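PDB 1VHO: endoglucanase from Thermotoga maritima, which probably acts as a metal-dependent aminopeptidase of the M42 family, binding two divalent metal cations per subunit. Local coordinates for residues 314-317 with 318-321; 323-326 with 327-331; 5-8 with 9-13. All blocks are in the same frame, centred on the assembly; numbering follows the deposited sequence.

Interaction 1: residues 314-317 with 318-321; sequences MVDP and RDVE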
HETATM    1  N   MSE A 314      -0.435   1.341  12.213  1.00 14.94           N
HETATM    2  CA  MSE A 314       0.695   2.112  12.736  1.00 15.20           C
HETATM    3  C   MSE A 314       2.014   1.587  12.197  1.00 14.99           C
HETATM    4  O   MSE A 314       2.207   0.363  12.138  1.00 17.24           O
HETATM    5  CB  MSE A 314       0.701   1.928  14.288  1.00 16.19           C
HETATM    6  CG  MSE A 314       1.917   2.657  14.910  1.00 22.48           C
HETATM    7 SE   MSE A 314       1.969   2.281  16.809  1.00 42.27          SE
HETATM    8  CE  MSE A 314       0.513   3.365  17.404  1.00 29.87           C
ATOM      9  N   VAL A 315       2.852   2.471  11.682  1.00 14.41           N
ATOM     10  CA  VAL A 315       4.165   2.050  11.172  1.00 14.69           C
ATOM     11  C   VAL A 315       5.227   2.984  11.805  1.00 15.76           C
ATOM     12  O   VAL A 315       4.906   4.100  12.271  1.00 17.09           O
ATOM     13  CB  VAL A 315       4.312   2.161   9.654  1.00 19.89           C
ATOM     14  CG1 VAL A 315       3.336   1.189   8.951  1.00 23.82           C
ATOM     15  CG2 VAL A 315       4.060   3.595   9.183  1.00 18.86           C
ATOM     16  N   ASP A 316       6.468   2.499  11.785  1.00 14.79           N
ATOM     17  CA  ASP A 316       7.586   3.315  12.263  1.00 15.20           C
ATOM     18  C   ASP A 316       8.297   3.875  11.054  1.00 14.82           C
ATOM     19  O   ASP A 316       8.871   3.118  10.252  1.00 16.79           O
ATOM     20  CB  ASP A 316       8.560   2.366  13.042  1.00 17.74           C
ATOM     21  CG  ASP A 316       9.604   3.174  13.793  1.00 20.39           C
ATOM     22  OD1 ASP A 316      10.133   4.138  13.193  1.00 17.37           O
ATOM     23  OD2 ASP A 316       9.844   2.902  14.991  1.00 21.05           O
ATOM     24  N   PRO A 317       8.359   5.189  10.832  1.00 16.47           N
ATOM     25  CA  PRO A 317       9.026   5.781   9.698  1.00 16.30           C
ATOM     26  C   PRO A 317      10.479   5.395   9.570  1.00 18.09           C
ATOM     27  O   PRO A 317      11.002   5.395   8.443  1.00 16.00           O
ATOM     28  CB  PRO A 317       8.832   7.289   9.843  1.00 18.93           C
ATOM     29  CG  PRO A 317       7.807   7.464  10.897  1.00 19.50           C
ATOM     30  CD  PRO A 317       7.739   6.207  11.736  1.00 17.45           C
ATOM     31  N   ARG A 318      11.144   5.011  10.692  1.00 17.02           N
ATOM     32  CA  ARG A 318      12.538   4.578  10.551  1.00 18.36           C
ATOM     33  C   ARG A 318      12.640   3.256   9.814  1.00 16.70           C
ATOM     34  O   ARG A 318      13.663   3.025   9.131  1.00 16.09           O
ATOM     35  CB  ARG A 318      13.226   4.448  11.915  1.00 23.15           C
ATOM     36  CG  ARG A 318      13.283   5.738  12.727  1.00 31.17           C
ATOM     37  CD  ARG A 318      13.776   5.389  14.140  1.00 36.85           C
ATOM     38  NE  ARG A 318      12.739   4.578  14.814  1.00 40.78           N
ATOM     39  CZ  ARG A 318      12.900   4.012  15.992  1.00 40.44           C
ATOM     40  NH1 ARG A 318      14.071   4.164  16.640  1.00 44.19           N
ATOM     41  NH2 ARG A 318      11.953   3.307  16.543  1.00 41.37           N
ATOM     42  N   ASP A 319      11.678   2.320   9.974  1.00 15.64           N
ATOM     43  CA  ASP A 319      11.739   1.072   9.241  1.00 15.15           C
ATOM     44  C   ASP A 319      11.598   1.360   7.744  1.00 15.92           C
ATOM     45  O   ASP A 319      12.167   0.686   6.863  1.00 13.87           O
ATOM     46  CB  ASP A 319      10.577   0.112   9.646  1.00 13.30           C
ATOM     47  CG  ASP A 319      10.767  -0.445  11.048  1.00 18.19           C
ATOM     48  OD1 ASP A 319      11.936  -0.569  11.544  1.00 16.80           O
ATOM     49  OD2 ASP A 319       9.736  -0.756  11.671  1.00 17.90           O
ATOM     50  N   VAL A 320      10.703   2.339   7.447  1.00 14.15           N
ATOM     51  CA  VAL A 320      10.492   2.735   6.058  1.00 15.15           C
ATOM     52  C   VAL A 320      11.761   3.283   5.437  1.00 16.90           C
ATOM     53  O   VAL A 320      12.152   2.950   4.301  1.00 13.85           O
ATOM     54  CB  VAL A 320       9.307   3.740   5.978  1.00 16.69           C
ATOM     55  CG1 VAL A 320       9.237   4.405   4.601  1.00 14.27           C
ATOM     56  CG2 VAL A 320       8.011   2.943   6.211  1.00 15.57           C
ATOM     57  N   GLU A 321      12.412   4.227   6.145  1.00 17.64           N
ATOM     58  CA  GLU A 321      13.644   4.803   5.611  1.00 19.97           C
ATOM     59  C   GLU A 321      14.769   3.788   5.505  1.00 19.37           C
ATOM     60  O   GLU A 321      15.519   3.827   4.540  1.00 19.91           O
ATOM     61  CB  GLU A 321      14.168   5.916   6.546  1.00 27.05           C
ATOM     62  CG  GLU A 321      13.141   6.938   6.914  1.00 36.00           C
ATOM     63  CD  GLU A 321      13.756   8.135   7.649  1.00 37.59           C
ATOM     64  OE1 GLU A 321      14.323   7.921   8.740  1.00 39.83           O
ATOM     65  OE2 GLU A 321      13.633   9.219   7.070  1.00 34.96           O
TER
HETATM   66  O   HOH W   1       7.210  -0.010  10.828  1.00 16.52           O
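Asp316 and Arg318 face each other through a carboxylate and a guanidinium group whose planes are only 26° apart. The grip is side-on and two-pronged: Arg318 NE gives a nearly straight bond of 3.1 Å to Asp316 OD1, while Arg318 NH2 reaches Asp316 OD2 at 2.6 Å, each oxygen being met on its syn side. OD1 carries a second load on its anti side, where the backbone N of Arg318 donates to Asp316 OD1 at 2.8 Å. This is the N-cap bond of helix 317-333, and it depends on Asp316 holding CG anti to its own N (chi1 -169°); a bend at chi3 of Arg318 brings the guanidinium back to the same carboxylate. Behind the cap, Asp316 O accepts from Asp319 N at 2.9 Å. Pro317 suits the first helical position, where a missing N-H costs no helical bond, and its O accepts from Glu321 N at 2.9 Å. Farther out, a water accepts from Asp316 N and donates to Asp319 OD2, while the Asp319 carboxylate is fixed by the backbone N-H groups of Gly243 and Gly245. Two acidic groups thus gather where a helix begins. With two bonds on OD1 and one on OD2, the Asp316 carboxylate is well supplied with donors, and the positive end of the helix dipole, together with Arg318, would probably favour its charged form.

Interaction 2: residues 323-326 with 327-331; sequences LARL and LSLVA. With SO4 (sulfate ion), chain D.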
ATOM      1  N   LEU A 323      14.514   0.570   5.075  1.00 15.47           N
ATOM      2  CA  LEU A 323      14.280  -0.309   3.927  1.00 14.23           C
ATOM      3  C   LEU A 323      14.697   0.399   2.649  1.00 16.54           C
ATOM      4  O   LEU A 323      15.285  -0.182   1.710  1.00 14.42           O
ATOM      5  CB  LEU A 323      12.814  -0.792   3.896  1.00 14.30           C
ATOM      6  CG  LEU A 323      12.470  -1.716   2.722  1.00 17.58           C
ATOM      7  CD1 LEU A 323      13.556  -2.798   2.538  1.00 18.94           C
ATOM      8  CD2 LEU A 323      11.117  -2.400   2.863  1.00 16.01           C
ATOM      9  N   ALA A 324      14.266   1.690   2.495  1.00 16.35           N
ATOM     10  CA  ALA A 324      14.651   2.380   1.258  1.00 17.12           C
ATOM     11  C   ALA A 324      16.196   2.511   1.155  1.00 15.49           C
ATOM     12  O   ALA A 324      16.735   2.402   0.065  1.00 14.71           O
ATOM     13  CB  ALA A 324      14.046   3.792   1.300  1.00 16.73           C
ATOM     14  N   ARG A 325      16.858   2.750   2.276  1.00 17.34           N
ATOM     15  CA  ARG A 325      18.332   2.845   2.266  1.00 18.97           C
ATOM     16  C   ARG A 325      18.911   1.532   1.785  1.00 17.98           C
ATOM     17  O   ARG A 325      19.791   1.473   0.916  1.00 16.82           O
ATOM     18  CB  ARG A 325      18.857   3.212   3.689  1.00 19.28           C
ATOM     19  CG  ARG A 325      20.384   3.443   3.714  1.00 21.46           C
ATOM     20  CD  ARG A 325      20.814   4.134   5.000  1.00 24.44           C
ATOM     21  NE  ARG A 325      20.848   3.256   6.180  1.00 22.32           N
ATOM     22  CZ  ARG A 325      21.898   2.503   6.509  1.00 24.53           C
ATOM     23  NH1 ARG A 325      23.025   2.487   5.774  1.00 19.12           N
ATOM     24  NH2 ARG A 325      21.833   1.744   7.591  1.00 19.57           N
ATOM     25  N   LEU A 326      18.427   0.405   2.339  1.00 17.50           N
ATOM     26  CA  LEU A 326      18.897  -0.903   1.891  1.00 17.06           C
ATOM     27  C   LEU A 326      18.628  -1.130   0.428  1.00 17.34           C
ATOM     28  O   LEU A 326      19.505  -1.643  -0.300  1.00 16.95           O
ATOM     29  CB  LEU A 326      18.098  -2.007   2.674  1.00 16.09           C
ATOM     30  CG  LEU A 326      18.425  -3.438   2.243  1.00 21.80           C
ATOM     31  CD1 LEU A 326      19.937  -3.699   2.358  1.00 20.22           C
ATOM     32  CD2 LEU A 326      17.659  -4.445   3.132  1.00 18.40           C
ATOM     33  N   LEU A 327      17.422  -0.807  -0.084  1.00 16.16           N
ATOM     34  CA  LEU A 327      17.107  -1.058  -1.486  1.00 15.26           C
ATOM     35  C   LEU A 327      18.008  -0.198  -2.413  1.00 17.50           C
ATOM     36  O   LEU A 327      18.429  -0.684  -3.474  1.00 17.51           O
ATOM     37  CB  LEU A 327      15.645  -0.771  -1.893  1.00 16.84           C
ATOM     38  CG  LEU A 327      14.567  -1.632  -1.205  1.00 25.91           C
ATOM     39  CD1 LEU A 327      13.173  -1.304  -1.774  1.00 27.80           C
ATOM     40  CD2 LEU A 327      14.858  -3.103  -1.402  1.00 22.17           C
ATOM     41  N   SER A 328      18.278   1.026  -2.006  1.00 17.94           N
ATOM     42  CA  SER A 328      19.188   1.882  -2.797  1.00 20.83           C
ATOM     43  C   SER A 328      20.578   1.198  -2.796  1.00 21.18           C
ATOM     44  O   SER A 328      21.235   1.174  -3.851  1.00 23.44           O
ATOM     45  CB  SER A 328      19.247   3.300  -2.297  1.00 19.48           C
ATOM     46  OG  SER A 328      19.892   3.489  -1.027  1.00 22.70           O
ATOM     47  N   LEU A 329      21.043   0.652  -1.700  1.00 20.63           N
ATOM     48  CA  LEU A 329      22.335  -0.046  -1.618  1.00 20.45           C
ATOM     49  C   LEU A 329      22.348  -1.309  -2.443  1.00 21.22           C
ATOM     50  O   LEU A 329      23.381  -1.677  -3.033  1.00 23.10           O
ATOM     51  CB  LEU A 329      22.741  -0.279  -0.160  1.00 22.48           C
ATOM     52  CG  LEU A 329      23.048   1.015   0.590  1.00 25.77           C
ATOM     53  CD1 LEU A 329      23.038   0.825   2.110  1.00 25.33           C
ATOM     54  CD2 LEU A 329      24.405   1.569   0.143  1.00 25.69           C
ATOM     55  N   VAL A 330      21.202  -1.989  -2.577  1.00 19.56           N
ATOM     56  CA  VAL A 330      21.119  -3.188  -3.415  1.00 19.82           C
ATOM     57  C   VAL A 330      21.375  -2.767  -4.850  1.00 19.94           C
ATOM     58  O   VAL A 330      22.145  -3.385  -5.597  1.00 20.50           O
ATOM     59  CB  VAL A 330      19.760  -3.909  -3.278  1.00 18.12           C
ATOM     60  CG1 VAL A 330      19.537  -4.961  -4.341  1.00 17.94           C
ATOM     61  CG2 VAL A 330      19.671  -4.568  -1.885  1.00 20.54           C
ATOM     62  N   ALA A 331      20.772  -1.633  -5.278  1.00 19.63           N
ATOM     63  CA  ALA A 331      21.005  -1.156  -6.625  1.00 21.52           C
ATOM     64  C   ALA A 331      22.464  -0.771  -6.835  1.00 21.75           C
ATOM     65  O   ALA A 331      22.921  -0.752  -7.992  1.00 23.59           O
ATOM     66  CB  ALA A 331      20.084   0.036  -6.964  1.00 19.04           C
TER
HETATM   67  S   SO4 D 352      25.577   4.056   4.129  1.00 59.25           S
HETATM   68  O1  SO4 D 352      25.820   4.948   5.330  1.00 60.63           O
HETATM   69  O2  SO4 D 352      26.073   2.697   4.518  1.00 58.66           O
HETATM   70  O3  SO4 D 352      24.125   4.069   3.801  1.00 57.61           O
HETATM   71  O4  SO4 D 352      26.382   4.587   2.980  1.00 59.72           O
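Leu323 and Leu327, one helical turn apart, meet where CD1 of Leu323 lies 4.0 Å from CG of Leu327. This is the closely packed part, buried against its neighbours: Leu327 also rests on Ile224 and Met226 of strand 222-229, and Leu326 presses on Ile262, Ile265 and Ala266 of helix 256-268, with a looser contact of 4.3 Å from its CD1 to Val330 CG2. Branched aliphatic side chains fill such spaces without polar cost. The buried hydroxyl of Ser328 is satisfied within the helix, because chi1 of 69° turns OG back to Arg325 O at 2.8 Å. That carbonyl oxygen also takes Leu329 N, at 3.0 Å and from the same face of its plane. Arg325 alone is partly exposed; it runs beside the buried Leu329, its NH1 4.0 Å from Leu329 CD1. Arg325 NH1 donates to sulfate O3 at 2.8 Å, and His269 ND1 binds the same ion, which probably came from the crystallisation liquor. The other nitrogens are engaged too, NE in a salt bridge with Glu322 and NH2 with the carbonyl oxygen of His269. A leucine in place of Arg325 would probably leave Glu322 without its cationic mate and the His269 carbonyl without this donor. The whole is a largely buried helix packed on the mixed sheet between helices 171-187 and 256-268, the layered alpha/beta architecture of zinc exopeptidases.

Interaction 3: residues 5-8 with 9-13; sequences METG and KLLME
Glu6, Thr7 and Gly8 send their carbonyl oxygens to the N-H groups of Leu10, Leu11 and Met12, the regular i to i+4 ladder of an alpha helix. All three bonds, Leu10 N to Glu6 O, Leu11 N to Thr7 O and Met12 N to Gly8 O, are 2.9 Å long. Glu6 sits at the N-cap, still in an extended conformation, and helix 7-16 begins at Thr7. Thr7 and Leu11 point the same way, with CG2 of Thr7 3.9 Å from CD1 of Leu11, so a threonine methyl extends the apolar strip of the leucine. Gly8 presents bare backbone to Met12, a selenomethionine whose bend at chi3 (-72°) brings CE to 3.7 Å from Gly8 O. On the exposed side, Lys9 NZ forms a salt bridge of 2.7 Å with Glu13 OE2, using the anti lone pair of that oxygen; the partners are one turn apart, and the long, bent lysine chain spans the gap. Met5, also selenomethionine, occurs in two conformers. In one, its SE approaches Lys9 CG and its CE approaches Leu10 CD1, contacts that are correspondingly tentative. Glu13 OE1 is held by Tyr30 OH of helix 25-35, and the same tyrosine touches Leu10, which also packs on Val181 and Lys182 of helix 171-187. Thr7 and Leu11 face Pro317 and Val320, so the N-terminal helix is wedged against helices 25-35, 171-187 and 317-333.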
HETATM    1  N   MSE A   5      10.716  15.161   1.376  0.60 39.42           N
HETATM    2  CA  MSE A   5      10.317  15.721   2.676  0.60 38.31           C
HETATM    3  C   MSE A   5      10.673  14.721   3.767  1.00 35.34           C
HETATM    4  O   MSE A   5      11.406  13.772   3.561  1.00 37.61           O
HETATM    5  CB  MSE A   5       8.835  16.081   2.689  0.60 41.97           C
HETATM    6  CG  MSE A   5       7.839  14.976   2.952  0.60 44.16           C
HETATM    7 SE   MSE A   5       6.078  15.324   2.259  0.60 53.61          SE
HETATM    8  CE  MSE A   5       6.288  14.660   0.476  0.60 45.84           C
ATOM      9  N   GLU A   6      10.226  14.970   4.985  1.00 33.41           N
ATOM     10  CA  GLU A   6      10.454  14.046   6.086  1.00 29.77           C
ATOM     11  C   GLU A   6       9.633  12.772   5.791  1.00 25.30           C
ATOM     12  O   GLU A   6       8.486  12.863   5.322  1.00 22.08           O
ATOM     13  CB  GLU A   6       9.951  14.646   7.396  1.00 35.61           C
ATOM     14  CG  GLU A   6      10.739  15.879   7.822  1.00 46.24           C
ATOM     15  CD  GLU A   6      11.731  15.462   8.906  1.00 51.34           C
ATOM     16  OE1 GLU A   6      12.876  15.112   8.550  1.00 53.13           O
ATOM     17  OE2 GLU A   6      11.294  15.484  10.081  1.00 54.73           O
ATOM     18  N   THR A   7      10.173  11.641   6.192  1.00 21.65           N
ATOM     19  CA  THR A   7       9.513  10.356   5.948  1.00 22.24           C
ATOM     20  C   THR A   7       8.161  10.272   6.628  1.00 19.29           C
ATOM     21  O   THR A   7       7.217   9.849   5.939  1.00 16.94           O
ATOM     22  CB  THR A   7      10.411   9.183   6.405  1.00 19.75           C
ATOM     23  OG1 THR A   7      11.611   9.352   5.617  1.00 22.99           O
ATOM     24  CG2 THR A   7       9.709   7.861   6.067  1.00 20.71           C
ATOM     25  N   GLY A   8       8.089  10.800   7.840  1.00 18.43           N
ATOM     26  CA  GLY A   8       6.799  10.774   8.567  1.00 20.50           C
ATOM     27  C   GLY A   8       5.759  11.575   7.834  1.00 19.63           C
ATOM     28  O   GLY A   8       4.581  11.136   7.663  1.00 20.63           O
ATOM     29  N   LYS A   9       6.120  12.766   7.378  1.00 19.22           N
ATOM     30  CA  LYS A   9       5.170  13.606   6.633  1.00 20.66           C
ATOM     31  C   LYS A   9       4.756  12.972   5.304  1.00 19.62           C
ATOM     32  O   LYS A   9       3.595  13.103   4.920  1.00 18.21           O
ATOM     33  CB  LYS A   9       5.718  15.006   6.375  1.00 22.75           C
ATOM     34  CG  LYS A   9       4.751  15.925   5.630  1.00 31.98           C
ATOM     35  CD  LYS A   9       3.426  16.076   6.383  1.00 38.10           C
ATOM     36  CE  LYS A   9       2.886  17.510   6.236  1.00 38.19           C
ATOM     37  NZ  LYS A   9       1.813  17.550   5.180  1.00 39.32           N
ATOM     38  N   LEU A  10       5.680  12.343   4.581  1.00 17.40           N
ATOM     39  CA  LEU A  10       5.374  11.685   3.314  1.00 16.27           C
ATOM     40  C   LEU A  10       4.344  10.566   3.560  1.00 15.87           C
ATOM     41  O   LEU A  10       3.429  10.367   2.763  1.00 15.19           O
ATOM     42  CB  LEU A  10       6.634  11.056   2.697  1.00 14.00           C
ATOM     43  CG  LEU A  10       6.457  10.094   1.511  1.00 17.81           C
ATOM     44  CD1 LEU A  10       5.910  10.782   0.287  1.00 16.65           C
ATOM     45  CD2 LEU A  10       7.839   9.476   1.181  1.00 16.10           C
ATOM     46  N   LEU A  11       4.586   9.781   4.616  1.00 14.65           N
ATOM     47  CA  LEU A  11       3.658   8.703   4.978  1.00 12.94           C
ATOM     48  C   LEU A  11       2.293   9.278   5.348  1.00 13.10           C
ATOM     49  O   LEU A  11       1.300   8.648   4.913  1.00 13.62           O
ATOM     50  CB  LEU A  11       4.250   7.890   6.134  1.00 15.18           C
ATOM     51  CG  LEU A  11       5.486   7.047   5.733  1.00 14.05           C
ATOM     52  CD1 LEU A  11       6.136   6.473   7.006  1.00 17.61           C
ATOM     53  CD2 LEU A  11       5.079   5.912   4.791  1.00 13.96           C
HETATM   54  N   MSE A  12       2.203  10.332   6.121  1.00 13.06           N
HETATM   55  CA  MSE A  12       0.869  10.898   6.434  1.00 14.78           C
HETATM   56  C   MSE A  12       0.149  11.387   5.196  1.00 15.46           C
HETATM   57  O   MSE A  12      -1.067  11.105   4.973  1.00 14.78           O
HETATM   58  CB  MSE A  12       1.056  12.040   7.463  1.00 14.52           C
HETATM   59  CG  MSE A  12       1.348  11.477   8.854  1.00 22.50           C
HETATM   60 SE   MSE A  12       1.293  12.927  10.121  1.00 43.31          SE
HETATM   61  CE  MSE A  12       2.888  13.814   9.636  1.00 29.18           C
ATOM     62  N   GLU A  13       0.888  11.999   4.254  1.00 15.65           N
ATOM     63  CA  GLU A  13       0.247  12.507   3.043  1.00 14.78           C
ATOM     64  C   GLU A  13      -0.241  11.329   2.182  1.00 15.04           C
ATOM     65  O   GLU A  13      -1.351  11.428   1.655  1.00 12.71           O
ATOM     66  CB  GLU A  13       1.159  13.424   2.209  1.00 15.75           C
ATOM     67  CG  GLU A  13       1.487  14.707   2.962  1.00 18.74           C
ATOM     68  CD  GLU A  13       2.193  15.762   2.103  1.00 24.98           C
ATOM     69  OE1 GLU A  13       2.663  15.542   0.984  1.00 24.57           O
ATOM     70  OE2 GLU A  13       2.290  16.892   2.604  1.00 27.50           O
TER

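In the fold
Interactions 1 and 2 lie in series on helix 317-333, the first at its start and the second farther along. Interaction 3 belongs to helix 7-16 but touches interaction 1 directly: Glu321 OE2 lies 2.5 Å from Thr7 OG1, a probable hydrogen bond. Interactions 2 and 3 do not touch, their nearest atoms being about 7 Å apart. Interaction 2 is the buried one, mostly leucine packing with a single arginine at its edge; the other two are partly buried and pair a charged, more exposed side with an apolar face turned to a neighbouring helix. Interaction 1 adds helix capping to its ion pair, whereas the salt bridge of interaction 3 runs along the helix surface.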